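Local coordinates for protein endo-xylogalacturonan hydrolase A (Aspergillus tubingensis, PDB 4C2L) that hydrolyses xylogalacturonan, the xylose-substituted galacturonan of the hairy regions of pectin, as a secreted member of glycoside hydrolase family 28, at residues 252-257 against 285-290; 18-23 against 49-54; 94-99 against 134-139; 293-298 against 333-338. One frame throughout, in Å; residues are numbered along the deposited sequence.

Interaction 1 of 4, residues 252-257 against 285-290; sequences YVTGAT and TFNDFT. With NAG (2-acetamido-2-deoxy-beta-D-glucopyranose), chain B; SO4 (sulfate ion), chain I.
Residues 252-257 and 285-290 pair as parallel strands of consecutive coils of the right-handed beta-helix; the axes of strands 252-257 and 285-287 approach to 4.7 Å, 14° from parallel. Backbone bonds alternate across the pair: V253 N donates to T285 O, N287 N to V253 O, and T290 N to A256 O. At D288 the second chain turns a corner opposite G255, whose N still reaches N287 O (3.1 Å), whereas the next bond, A256 N to D288 O, is weak.

On the buried face the CB of A256 stands almost over the centre of the F289 ring, 3.5 Å from its centroid and 9° off the normal, a CH-pi contact; V253 CG1 meets F289 CZ at 3.7 Å. On the other face N287, with CG anti to its backbone N (chi1 -178°), lies alongside T254 and gives one amide N-H to T254 OG1 (2.9 Å) and another to O4 of a sulfate (2.8 Å), probably from the crystallisation liquor. N287 OD1 is taken up by S326 OG. Y252 rests its ring carbon CD1 against T285 CB, with a glycan NAG methyl near CD2.

On the preceding coil, V222 and V224 form backbone hydrogen bonds with Y252, while on the following one F328 of strand 319-329 stacks on F289 inside the beta-helix.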
loop_
_atom_site.group_PDB
_atom_site.type_symbol
_atom_site.label_atom_id
_atom_site.label_comp_id
_atom_site.label_asym_id
_atom_site.label_seq_id
_atom_site.Cartn_x
_atom_site.Cartn_y
_atom_site.Cartn_z
ATOM N N TYR A 252 3.019 -11.275 -7.779
ATOM C CA TYR A 252 2.238 -12.441 -7.381
ATOM C C TYR A 252 1.579 -12.163 -6.040
ATOM O O TYR A 252 2.267 -11.901 -5.051
ATOM C CB TYR A 252 3.133 -13.683 -7.312
ATOM C CG TYR A 252 2.347 -14.919 -6.957
ATOM C CD1 TYR A 252 1.556 -15.557 -7.918
ATOM C CD2 TYR A 252 2.354 -15.415 -5.657
ATOM C CE1 TYR A 252 0.798 -16.681 -7.591
ATOM C CE2 TYR A 252 1.607 -16.543 -5.321
ATOM C CZ TYR A 252 0.828 -17.156 -6.288
ATOM O OH TYR A 252 0.063 -18.256 -5.952
ATOM N N VAL A 253 0.256 -12.215 -6.013
ATOM C CA VAL A 253 -0.500 -11.947 -4.791
ATOM C C VAL A 253 -1.362 -13.167 -4.513
ATOM O O VAL A 253 -2.141 -13.580 -5.363
ATOM C CB VAL A 253 -1.422 -10.733 -4.922
ATOM C CG1 VAL A 253 -2.186 -10.528 -3.615
ATOM C CG2 VAL A 253 -0.621 -9.474 -5.259
ATOM N N THR A 254 -1.218 -13.740 -3.333
ATOM C CA THR A 254 -2.047 -14.900 -2.974
ATOM C C THR A 254 -2.551 -14.798 -1.536
ATOM O O THR A 254 -1.881 -14.226 -0.677
ATOM C CB THR A 254 -1.291 -16.227 -3.217
ATOM O OG1 THR A 254 -2.212 -17.334 -3.139
ATOM C CG2 THR A 254 -0.121 -16.406 -2.210
ATOM N N GLY A 255 -3.736 -15.344 -1.292
ATOM C CA GLY A 255 -4.262 -15.461 0.073
ATOM C C GLY A 255 -4.718 -14.143 0.665
ATOM O O GLY A 255 -4.393 -13.826 1.815
ATOM N N ALA A 256 -5.464 -13.369 -0.110
ATOM C CA ALA A 256 -5.934 -12.063 0.348
ATOM C C ALA A 256 -7.369 -12.136 0.830
ATOM O O ALA A 256 -8.268 -12.555 0.094
ATOM C CB ALA A 256 -5.825 -11.028 -0.761
ATOM N N THR A 257 -7.585 -11.718 2.064
ATOM C CA THR A 257 -8.945 -11.585 2.579
ATOM C C THR A 257 -9.287 -10.107 2.585
ATOM O O THR A 257 -8.708 -9.327 3.357
ATOM C CB THR A 257 -9.050 -12.176 3.988
ATOM O OG1 THR A 257 -8.656 -13.551 3.935
ATOM C CG2 THR A 257 -10.510 -12.063 4.532
ATOM N N THR A 285 -0.456 -11.813 -11.074
ATOM C CA THR A 285 -1.437 -12.816 -10.660
ATOM C C THR A 285 -2.079 -12.436 -9.329
ATOM O O THR A 285 -1.373 -12.106 -8.376
ATOM C CB THR A 285 -0.756 -14.184 -10.496
ATOM O OG1 THR A 285 -0.287 -14.629 -11.773
ATOM C CG2 THR A 285 -1.752 -15.224 -9.920
ATOM N N PHE A 286 -3.407 -12.511 -9.286
ATOM C CA PHE A 286 -4.185 -12.316 -8.076
ATOM C C PHE A 286 -4.819 -13.686 -7.836
ATOM O O PHE A 286 -5.694 -14.106 -8.599
ATOM C CB PHE A 286 -5.300 -11.300 -8.291
ATOM C CG PHE A 286 -4.844 -9.941 -8.778
ATOM C CD1 PHE A 286 -4.733 -9.678 -10.148
ATOM C CD2 PHE A 286 -4.589 -8.907 -7.877
ATOM C CE1 PHE A 286 -4.344 -8.414 -10.600
ATOM C CE2 PHE A 286 -4.199 -7.645 -8.323
ATOM C CZ PHE A 286 -4.083 -7.401 -9.688
ATOM N N ASN A 287 -4.374 -14.369 -6.790
ATOM C CA ASN A 287 -4.810 -15.745 -6.510
ATOM C C ASN A 287 -5.409 -15.913 -5.114
ATOM O O ASN A 287 -4.943 -15.293 -4.158
ATOM C CB ASN A 287 -3.621 -16.693 -6.661
ATOM C CG ASN A 287 -4.002 -18.144 -6.435
ATOM O OD1 ASN A 287 -4.808 -18.715 -7.183
ATOM N ND2 ASN A 287 -3.423 -18.754 -5.400
ATOM N N ASP A 288 -6.431 -16.760 -4.989
ATOM C CA ASP A 288 -6.944 -17.129 -3.659
ATOM C C ASP A 288 -7.393 -15.899 -2.864
ATOM O O ASP A 288 -6.866 -15.615 -1.772
ATOM C CB ASP A 288 -5.873 -17.895 -2.869
ATOM C CG ASP A 288 -5.804 -19.371 -3.223
ATOM O OD1 ASP A 288 -6.569 -19.842 -4.102
ATOM O OD2 ASP A 288 -4.966 -20.076 -2.614
ATOM N N PHE A 289 -8.340 -15.162 -3.423
ATOM C CA PHE A 289 -8.938 -14.024 -2.744
ATOM C C PHE A 289 -10.275 -14.401 -2.150
ATOM O O PHE A 289 -11.093 -15.080 -2.793
ATOM C CB PHE A 289 -9.181 -12.853 -3.689
ATOM C CG PHE A 289 -7.983 -11.959 -3.894
ATOM C CD1 PHE A 289 -6.771 -12.471 -4.356
ATOM C CD2 PHE A 289 -8.091 -10.588 -3.675
ATOM C CE1 PHE A 289 -5.673 -11.640 -4.564
ATOM C CE2 PHE A 289 -6.994 -9.743 -3.879
ATOM C CZ PHE A 289 -5.793 -10.267 -4.330
ATOM N N THR A 290 -10.487 -13.940 -0.926
ATOM C CA THR A 290 -11.792 -14.011 -0.292
ATOM C C THR A 290 -12.375 -12.615 -0.272
ATOM O O THR A 290 -11.761 -11.675 0.248
ATOM C CB THR A 290 -11.667 -14.604 1.123
ATOM O OG1 THR A 290 -11.143 -15.936 1.000
ATOM C CG2 THR A 290 -13.019 -14.654 1.817
HETATM C C1 NAG B . 9.237 -15.017 -9.194
HETATM C C2 NAG B . 9.258 -15.846 -7.902
HETATM C C3 NAG B . 10.466 -15.587 -7.002
HETATM C C4 NAG B . 11.767 -15.324 -7.757
HETATM C C5 NAG B . 11.526 -14.432 -8.981
HETATM C C6 NAG B . 12.793 -14.283 -9.811
HETATM C C7 NAG B . 7.062 -16.464 -7.078
HETATM C C8 NAG B . 5.884 -16.093 -6.222
HETATM N N2 NAG B . 8.067 -15.594 -7.110
HETATM O O3 NAG B . 10.640 -16.742 -6.222
HETATM O O4 NAG B . 12.705 -14.738 -6.873
HETATM O O5 NAG B . 10.514 -14.992 -9.803
HETATM O O6 NAG B . 13.132 -15.557 -10.307
HETATM O O7 NAG B . 7.077 -17.511 -7.717
HETATM S S SO4 I . -4.118 -22.870 -4.469
HETATM O O1 SO4 I . -5.236 -22.816 -3.501
HETATM O O2 SO4 I . -4.605 -23.437 -5.748
HETATM O O3 SO4 I . -3.036 -23.727 -3.933
HETATM O O4 SO4 I . -3.592 -21.506 -4.695
HETATM O O HOH W 1 -2.571 -18.632 -0.892
#

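Interaction 2 of 4, residues 18-23 against 49-54; sequences VCTPTA and VFPEGS. With MAN (alpha-D-mannopyranose), chain C.
Residues 18-23 and 49-54 share one backbone bond, V49 N to C19 O (2.9 Å, 157° at the hydrogen), at the N-terminal end of the beta-helix; C19 also bonds through its backbone to T47, so strands 18-19 and 47-50 run parallel. The chain passes from one strand to the other through helix 32-42, and the disulfide from C19 to C42 ties the first strand to the end of that helix. Past the bond both chains leave the strand, P51 to S54 forming a type II turn.

V18 and V49 cross, CG1 of the first 3.8 Å from CG2 of the second, and P21 CG approaches F50 CE1 at the same distance, the side chains nearly perpendicular. T20 carries an O-linked mannose on OG1; its chi1 of -57° puts the methyl CG2 of T20 anti to the backbone N, 3.8 Å from P51 CG. The sugar then extends past V18, V49 and P51. In the turn, P51 O takes two donors from one residue, S54 N at 3.0 Å and S54 OG at 2.6 Å, the hydroxyl lying in the carbonyl plane on a lone pair.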
loop_
_atom_site.group_PDB
_atom_site.type_symbol
_atom_site.label_atom_id
_atom_site.label_comp_id
_atom_site.label_asym_id
_atom_site.label_seq_id
_atom_site.Cartn_x
_atom_site.Cartn_y
_atom_site.Cartn_z
ATOM N N VAL A 18 25.414 -3.473 21.742
ATOM C CA VAL A 18 23.991 -3.182 21.936
ATOM C C VAL A 18 23.816 -1.824 22.626
ATOM O O VAL A 18 24.459 -1.548 23.633
ATOM C CB VAL A 18 23.289 -4.284 22.760
ATOM C CG1 VAL A 18 21.804 -3.991 22.890
ATOM C CG2 VAL A 18 23.492 -5.640 22.102
ATOM N N CYS A 19 22.952 -0.978 22.078
ATOM C CA CYS A 19 22.740 0.370 22.608
ATOM C C CYS A 19 21.264 0.515 22.952
ATOM O O CYS A 19 20.404 0.114 22.162
ATOM C CB CYS A 19 23.095 1.417 21.534
ATOM S SG CYS A 19 24.865 1.723 21.253
ATOM N N THR A 20 20.962 1.095 24.109
ATOM C CA THR A 20 19.586 1.449 24.430
ATOM C C THR A 20 19.453 2.963 24.468
ATOM O O THR A 20 20.026 3.596 25.350
ATOM C CB THR A 20 19.152 0.862 25.784
ATOM O OG1 THR A 20 19.336 -0.555 25.739
ATOM C CG2 THR A 20 17.689 1.195 26.101
ATOM N N PRO A 21 18.673 3.551 23.541
ATOM C CA PRO A 21 18.564 5.019 23.549
ATOM C C PRO A 21 17.959 5.532 24.836
ATOM O O PRO A 21 17.028 4.928 25.375
ATOM C CB PRO A 21 17.603 5.333 22.396
ATOM C CG PRO A 21 17.438 4.057 21.636
ATOM C CD PRO A 21 17.811 2.918 22.525
ATOM N N THR A 22 18.478 6.658 25.311
ATOM C CA THR A 22 17.940 7.303 26.502
ATOM C C THR A 22 16.548 7.848 26.239
ATOM O O THR A 22 16.356 8.644 25.336
ATOM C CB THR A 22 18.857 8.460 26.943
ATOM O OG1 THR A 22 20.182 7.952 27.106
ATOM C CG2 THR A 22 18.370 9.055 28.252
ATOM N N ALA A 23 15.575 7.387 27.017
ATOM C CA ALA A 23 14.217 7.884 26.920
ATOM C C ALA A 23 14.088 9.123 27.807
ATOM O O ALA A 23 14.372 9.062 29.006
ATOM C CB ALA A 23 13.232 6.796 27.347
ATOM N N VAL A 49 18.013 -1.196 21.047
ATOM C CA VAL A 49 16.860 -1.781 21.731
ATOM C C VAL A 49 15.954 -0.693 22.308
ATOM O O VAL A 49 16.405 0.175 23.049
ATOM C CB VAL A 49 17.303 -2.744 22.870
ATOM C CG1 VAL A 49 16.100 -3.206 23.687
ATOM C CG2 VAL A 49 18.056 -3.942 22.290
ATOM N N PHE A 50 14.675 -0.735 21.952
ATOM C CA PHE A 50 13.675 0.043 22.652
ATOM C C PHE A 50 12.962 -0.942 23.570
ATOM O O PHE A 50 12.175 -1.761 23.084
ATOM C CB PHE A 50 12.667 0.641 21.662
ATOM C CG PHE A 50 13.282 1.564 20.656
ATOM C CD1 PHE A 50 13.440 2.911 20.951
ATOM C CD2 PHE A 50 13.678 1.100 19.411
ATOM C CE1 PHE A 50 13.999 3.777 20.022
ATOM C CE2 PHE A 50 14.242 1.963 18.474
ATOM C CZ PHE A 50 14.394 3.308 18.783
ATOM N N PRO A 51 13.238 -0.886 24.894
ATOM C CA PRO A 51 12.759 -1.939 25.783
ATOM C C PRO A 51 11.250 -2.072 25.897
ATOM O O PRO A 51 10.510 -1.106 25.762
ATOM C CB PRO A 51 13.306 -1.516 27.160
ATOM C CG PRO A 51 14.491 -0.669 26.841
ATOM C CD PRO A 51 14.046 0.106 25.626
ATOM N N GLU A 52 10.812 -3.288 26.211
ATOM C CA GLU A 52 9.411 -3.527 26.514
ATOM C C GLU A 52 8.926 -2.583 27.628
ATOM O O GLU A 52 9.625 -2.363 28.619
ATOM C CB GLU A 52 9.206 -5.010 26.884
ATOM C CG GLU A 52 7.771 -5.397 27.201
ATOM C CD GLU A 52 7.508 -5.558 28.697
ATOM O OE1 GLU A 52 8.364 -5.144 29.519
ATOM O OE2 GLU A 52 6.441 -6.116 29.058
ATOM N N GLY A 53 7.750 -2.005 27.429
ATOM C CA GLY A 53 7.145 -1.088 28.383
ATOM C C GLY A 53 7.650 0.343 28.284
ATOM O O GLY A 53 7.190 1.204 29.028
ATOM N N SER A 54 8.601 0.602 27.388
ATOM C CA SER A 54 9.116 1.974 27.210
ATOM C C SER A 54 8.214 2.807 26.292
ATOM O O SER A 54 7.431 2.253 25.510
ATOM C CB SER A 54 10.565 1.968 26.709
ATOM O OG SER A 54 10.664 1.450 25.388
HETATM C C1 MAN C . 20.090 -0.997 26.894
HETATM C C2 MAN C . 20.748 -2.290 26.416
HETATM C C3 MAN C . 19.711 -3.388 26.199
HETATM C C4 MAN C . 18.779 -3.522 27.401
HETATM C C5 MAN C . 18.197 -2.151 27.794
HETATM C C6 MAN C . 17.319 -2.206 29.040
HETATM O O2 MAN C . 21.688 -2.718 27.388
HETATM O O3 MAN C . 20.395 -4.605 25.961
HETATM O O4 MAN C . 17.749 -4.422 27.071
HETATM O O5 MAN C . 19.256 -1.237 28.020
HETATM O O6 MAN C . 18.136 -2.417 30.178
#

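Interaction 3 of 4, residues 94-99 against 134-139; sequences ISVSNV and TLLYIT
The methyl CD1 of L136 sits between two side chains of residues 94-99, 3.7 Å from I94 CG2 and 3.8 Å from V96 CG2. L136 gets there with CG anti to the backbone N (chi1 -180°), which carries its end toward residues 94-99. Beside this group V96 CB packs on I138 CG1 at 3.9 Å, completing an aliphatic patch on the buried face. On the other face S97 OG lies 3.6 Å from the methyl CG2 of T139, and Y137 projects from the same side as S95.

These side chains are held in step by the backbone. I94 N binds L135 O, with the donor tilted 30° from the carbonyl plane where the second chain turns its corner; Y137 N then returns to I94 O, V96 N to Y137 O, and T139 N to V96 O. The last bond, N98 N to T139 O, is short and straight (2.8 Å, 170°), although N98 has already left the strand.

Further out, I94 also rests on L64 and F80, L136 on I146, and I138 on L144, so the aliphatic patch continues into the interior. T134 bonds through its backbone to T91 and M93, and T139 and Y137 touch K162 of strand 159-162. S95 bonds through its backbone to L62 and L64 on its other side, so 94-99 and 134-139 are successive rungs of one wall of a right-handed parallel beta-helix, the fold of family 28 glycosidases.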
loop_
_atom_site.group_PDB
_atom_site.type_symbol
_atom_site.label_atom_id
_atom_site.label_comp_id
_atom_site.label_asym_id
_atom_site.label_seq_id
_atom_site.Cartn_x
_atom_site.Cartn_y
_atom_site.Cartn_z
ATOM N N ILE A 94 9.769 8.142 9.341
ATOM C CA ILE A 94 10.980 7.327 9.475
ATOM C C ILE A 94 11.582 7.197 8.082
ATOM O O ILE A 94 10.941 6.656 7.165
ATOM C CB ILE A 94 10.687 5.912 10.041
ATOM C CG1 ILE A 94 9.991 6.023 11.397
ATOM C CG2 ILE A 94 11.977 5.112 10.172
ATOM C CD1 ILE A 94 9.419 4.693 11.886
ATOM N N SER A 95 12.798 7.716 7.922
ATOM C CA SER A 95 13.439 7.751 6.595
ATOM C C SER A 95 14.535 6.685 6.532
ATOM O O SER A 95 15.431 6.655 7.384
ATOM C CB SER A 95 14.010 9.143 6.313
ATOM O OG SER A 95 14.822 9.110 5.135
ATOM N N VAL A 96 14.445 5.796 5.539
ATOM C CA VAL A 96 15.396 4.694 5.395
ATOM C C VAL A 96 15.953 4.821 3.984
ATOM O O VAL A 96 15.414 4.246 3.032
ATOM C CB VAL A 96 14.732 3.311 5.626
ATOM C CG1 VAL A 96 15.775 2.195 5.629
ATOM C CG2 VAL A 96 13.973 3.289 6.956
ATOM N N SER A 97 17.008 5.620 3.854
ATOM C CA SER A 97 17.535 5.970 2.541
ATOM C C SER A 97 18.882 5.307 2.318
ATOM O O SER A 97 19.819 5.537 3.090
ATOM C CB SER A 97 17.690 7.490 2.424
ATOM O OG SER A 97 18.081 7.849 1.104
ATOM N N ASN A 98 18.978 4.491 1.274
ATOM C CA ASN A 98 20.242 3.834 0.932
ATOM C C ASN A 98 20.849 3.064 2.106
ATOM O O ASN A 98 22.048 3.159 2.390
ATOM C CB ASN A 98 21.243 4.861 0.373
ATOM C CG ASN A 98 22.350 4.207 -0.433
ATOM O OD1 ASN A 98 22.232 3.052 -0.844
ATOM N ND2 ASN A 98 23.434 4.935 -0.655
ATOM N N VAL A 99 20.017 2.280 2.787
ATOM C CA VAL A 99 20.494 1.493 3.901
ATOM C C VAL A 99 20.654 0.073 3.394
ATOM O O VAL A 99 19.759 -0.446 2.732
ATOM C CB VAL A 99 19.503 1.558 5.082
ATOM C CG1 VAL A 99 19.817 0.493 6.129
ATOM C CG2 VAL A 99 19.530 2.959 5.680
ATOM N N THR A 134 4.891 10.019 4.763
ATOM C CA THR A 134 4.777 8.554 4.877
ATOM C C THR A 134 5.419 8.102 6.169
ATOM O O THR A 134 6.471 8.629 6.554
ATOM C CB THR A 134 5.498 7.927 3.678
ATOM O OG1 THR A 134 4.762 8.316 2.517
ATOM C CG2 THR A 134 5.616 6.375 3.786
ATOM N N LEU A 135 4.797 7.130 6.840
ATOM C CA LEU A 135 5.287 6.702 8.154
ATOM C C LEU A 135 6.649 5.991 8.066
ATOM O O LEU A 135 7.582 6.364 8.804
ATOM C CB LEU A 135 4.239 5.800 8.840
ATOM C CG LEU A 135 4.688 5.193 10.163
ATOM C CD1 LEU A 135 4.854 6.300 11.204
ATOM C CD2 LEU A 135 3.642 4.183 10.610
ATOM N N LEU A 136 6.765 4.970 7.199
ATOM C CA LEU A 136 8.030 4.249 6.994
ATOM C C LEU A 136 8.366 4.336 5.508
ATOM O O LEU A 136 7.689 3.730 4.657
ATOM C CB LEU A 136 7.905 2.779 7.427
ATOM C CG LEU A 136 9.176 1.932 7.264
ATOM C CD1 LEU A 136 10.371 2.550 8.002
ATOM C CD2 LEU A 136 8.900 0.537 7.797
ATOM N N TYR A 137 9.395 5.109 5.204
ATOM C CA TYR A 137 9.699 5.471 3.833
ATOM C C TYR A 137 11.064 4.898 3.484
ATOM O O TYR A 137 12.105 5.340 4.008
ATOM C CB TYR A 137 9.705 6.999 3.721
ATOM C CG TYR A 137 9.924 7.534 2.335
ATOM C CD1 TYR A 137 8.837 7.777 1.483
ATOM C CD2 TYR A 137 11.208 7.854 1.886
ATOM C CE1 TYR A 137 9.028 8.282 0.204
ATOM C CE2 TYR A 137 11.409 8.369 0.604
ATOM C CZ TYR A 137 10.312 8.580 -0.220
ATOM O OH TYR A 137 10.475 9.097 -1.482
ATOM N N ILE A 138 11.055 3.886 2.623
ATOM C CA ILE A 138 12.278 3.181 2.243
ATOM C C ILE A 138 12.616 3.587 0.810
ATOM O O ILE A 138 11.779 3.471 -0.097
ATOM C CB ILE A 138 12.063 1.647 2.332
ATOM C CG1 ILE A 138 11.947 1.209 3.780
ATOM C CG2 ILE A 138 13.201 0.876 1.647
ATOM C CD1 ILE A 138 11.201 -0.111 3.937
ATOM N N THR A 139 13.833 4.088 0.599
ATOM C CA THR A 139 14.240 4.442 -0.745
ATOM C C THR A 139 15.657 3.963 -0.979
ATOM O O THR A 139 16.551 4.260 -0.185
ATOM C CB THR A 139 14.082 5.948 -1.042
ATOM O OG1 THR A 139 14.500 6.197 -2.387
ATOM C CG2 THR A 139 14.878 6.818 -0.055
#

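Interaction 4 of 4, residues 293-298 against 333-338; sequences NSDYAF and SDKYDP
S333 and D295 form the polar centre of a contact between turns of successive coils of the beta-helix, where the chain leaves strand 279-294 and, one coil on, strand 331-332. S333 OG donates to OD1 of D295 at 2.7 Å; OD1 receives it on its anti lone pair. The same hydroxyl accepts K335 N (3.1 Å), which makes an ST turn. It is set for both by its placement between backbone N and carbonyl carbon (chi1 75°). S333 N goes to S294 O, from well above the carbonyl plane.

D295 OD2 is reached by water 4, which in turn accepts from K335 NZ; the two charged groups themselves stay 4.3 Å apart, OD2 to NZ, beyond a salt bridge. Water 3 accepts from Y336 N and lies within bonding range of D295 O and S333 O, while water 2 joins N293 OD1 to D334 N. The amide nitrogen of N293 is satisfied by N260 OD1, and S294 OG accepts from S261 N.

Beside this network Y296 and Y336 form an offset stack, their planes 7° apart and their centroids separated by 4.2 Å. Y296 OH is hydrogen-bonded to N342 ND2 and lies 3.5 Å above the plane of the Y336 ring, over its centre, with K335 CG over the opposite face.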
loop_
_atom_site.group_PDB
_atom_site.type_symbol
_atom_site.label_atom_id
_atom_site.label_comp_id
_atom_site.label_asym_id
_atom_site.label_seq_id
_atom_site.Cartn_x
_atom_site.Cartn_y
_atom_site.Cartn_z
ATOM N N ASN A 293 -17.986 -8.643 1.441
ATOM C CA ASN A 293 -18.701 -7.376 1.426
ATOM C C ASN A 293 -17.895 -6.235 0.776
ATOM O O ASN A 293 -18.064 -5.072 1.119
ATOM C CB ASN A 293 -19.147 -6.990 2.860
ATOM C CG ASN A 293 -20.240 -5.949 2.865
ATOM O OD1 ASN A 293 -21.195 -6.046 2.102
ATOM N ND2 ASN A 293 -20.105 -4.938 3.723
ATOM N N SER A 294 -17.024 -6.576 -0.173
ATOM C CA SER A 294 -16.329 -5.560 -0.970
ATOM C C SER A 294 -17.195 -5.153 -2.162
ATOM O O SER A 294 -17.997 -5.955 -2.638
ATOM C CB SER A 294 -14.974 -6.089 -1.411
ATOM O OG SER A 294 -14.137 -6.245 -0.271
ATOM N N ASP A 295 -17.067 -3.921 -2.642
ATOM C CA ASP A 295 -18.013 -3.440 -3.663
ATOM C C ASP A 295 -17.859 -4.131 -5.023
ATOM O O ASP A 295 -18.853 -4.454 -5.675
ATOM C CB ASP A 295 -17.971 -1.920 -3.804
ATOM C CG ASP A 295 -18.268 -1.201 -2.492
ATOM O OD1 ASP A 295 -19.088 -1.704 -1.692
ATOM O OD2 ASP A 295 -17.664 -0.132 -2.270
ATOM N N TYR A 296 -16.621 -4.343 -5.448
ATOM C CA TYR A 296 -16.319 -5.176 -6.607
ATOM C C TYR A 296 -15.295 -6.207 -6.190
ATOM O O TYR A 296 -14.422 -5.932 -5.356
ATOM C CB TYR A 296 -15.694 -4.348 -7.736
ATOM C CG TYR A 296 -16.598 -3.413 -8.501
ATOM C CD1 TYR A 296 -17.816 -3.848 -9.035
ATOM C CD2 TYR A 296 -16.190 -2.107 -8.767
ATOM C CE1 TYR A 296 -18.619 -2.983 -9.765
ATOM C CE2 TYR A 296 -16.983 -1.240 -9.501
ATOM C CZ TYR A 296 -18.192 -1.690 -9.999
ATOM O OH TYR A 296 -18.976 -0.819 -10.724
ATOM N N ALA A 297 -15.362 -7.384 -6.800
ATOM C CA ALA A 297 -14.344 -8.388 -6.621
ATOM C C ALA A 297 -13.104 -7.996 -7.425
ATOM O O ALA A 297 -11.977 -8.183 -6.976
ATOM C CB ALA A 297 -14.856 -9.744 -7.080
ATOM N N PHE A 298 -13.323 -7.499 -8.637
ATOM C CA PHE A 298 -12.208 -7.067 -9.487
ATOM C C PHE A 298 -12.615 -5.899 -10.348
ATOM O O PHE A 298 -13.775 -5.801 -10.785
ATOM C CB PHE A 298 -11.692 -8.220 -10.357
ATOM C CG PHE A 298 -10.295 -8.003 -10.861
ATOM C CD1 PHE A 298 -9.202 -8.321 -10.061
ATOM C CD2 PHE A 298 -10.063 -7.448 -12.116
ATOM C CE1 PHE A 298 -7.900 -8.100 -10.508
ATOM C CE2 PHE A 298 -8.763 -7.237 -12.574
ATOM C CZ PHE A 298 -7.682 -7.552 -11.761
ATOM N N SER A 333 -20.751 -6.473 -1.771
ATOM C CA SER A 333 -21.706 -5.633 -1.069
ATOM C C SER A 333 -22.975 -5.418 -1.899
ATOM O O SER A 333 -23.045 -5.828 -3.060
ATOM C CB SER A 333 -21.071 -4.274 -0.785
ATOM O OG SER A 333 -21.016 -3.503 -1.971
ATOM N N ASP A 334 -23.951 -4.737 -1.299
ATOM C CA ASP A 334 -25.180 -4.321 -1.983
ATOM C C ASP A 334 -24.940 -3.271 -3.052
ATOM O O ASP A 334 -25.774 -3.085 -3.929
ATOM C CB ASP A 334 -26.167 -3.703 -0.978
ATOM C CG ASP A 334 -26.695 -4.699 0.017
ATOM O OD1 ASP A 334 -26.841 -5.894 -0.326
ATOM O OD2 ASP A 334 -26.984 -4.277 1.159
ATOM N N LYS A 335 -23.809 -2.573 -2.976
ATOM C CA LYS A 335 -23.656 -1.325 -3.702
ATOM C C LYS A 335 -23.890 -1.444 -5.210
ATOM O O LYS A 335 -24.624 -0.644 -5.785
ATOM C CB LYS A 335 -22.285 -0.705 -3.449
ATOM C CG LYS A 335 -22.127 0.632 -4.142
ATOM C CD LYS A 335 -20.813 1.294 -3.786
ATOM C CE LYS A 335 -20.767 2.688 -4.383
ATOM N NZ LYS A 335 -19.487 3.339 -4.006
ATOM N N TYR A 336 -23.238 -2.416 -5.841
ATOM C CA TYR A 336 -23.320 -2.554 -7.302
ATOM C C TYR A 336 -24.112 -3.776 -7.757
ATOM O O TYR A 336 -24.245 -4.021 -8.961
ATOM C CB TYR A 336 -21.920 -2.586 -7.920
ATOM C CG TYR A 336 -21.137 -1.313 -7.722
ATOM C CD1 TYR A 336 -21.594 -0.100 -8.241
ATOM C CD2 TYR A 336 -19.927 -1.323 -7.024
ATOM C CE1 TYR A 336 -20.864 1.074 -8.068
ATOM C CE2 TYR A 336 -19.193 -0.158 -6.851
ATOM C CZ TYR A 336 -19.662 1.031 -7.368
ATOM O OH TYR A 336 -18.928 2.183 -7.190
ATOM N N ASP A 337 -24.631 -4.533 -6.792
ATOM C CA ASP A 337 -25.482 -5.685 -7.054
ATOM C C ASP A 337 -26.390 -5.367 -8.255
ATOM O O ASP A 337 -27.089 -4.355 -8.246
ATOM C CB ASP A 337 -26.301 -5.983 -5.790
ATOM C CG ASP A 337 -26.960 -7.350 -5.812
ATOM O OD1 ASP A 337 -27.287 -7.853 -6.908
ATOM O OD2 ASP A 337 -27.150 -7.939 -4.723
ATOM N N PRO A 338 -26.390 -6.226 -9.299
ATOM C CA PRO A 338 -25.843 -7.578 -9.474
ATOM C C PRO A 338 -24.389 -7.674 -9.978
ATOM O O PRO A 338 -23.865 -8.779 -10.128
ATOM C CB PRO A 338 -26.768 -8.164 -10.539
ATOM C CG PRO A 338 -27.085 -6.992 -11.399
ATOM C CD PRO A 338 -27.160 -5.798 -10.484
HETATM O O HOH W 2 -23.639 -4.643 1.589
HETATM O O HOH W 3 -21.398 -4.243 -4.889
HETATM O O HOH W 4 -17.088 1.734 -4.103
#

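In the fold
Taken in chain order, the contacts follow the beta-helix from its N-terminal end: interaction 2, then 3, then 1 and 4. Centres of interactions 2 and 4 are 47 Å apart, and interactions 1 and 3 lie on opposite sides of the chain's centre. Only interactions 1 and 4 touch: they share strand 279-294, and F286 CD1 meets F298 CE1 at 3.6 Å, an edge-to-face aromatic contact inside the beta-helix. Of the residues assigned by similarity to the active site, H233 has its side chain about 8 Å from that of D295 in interaction 4 and about 12 Å from that of F289 in interaction 1; the side chain of D210 is about 12 Å from that of T134 in interaction 3. Interaction 2 lies away from both.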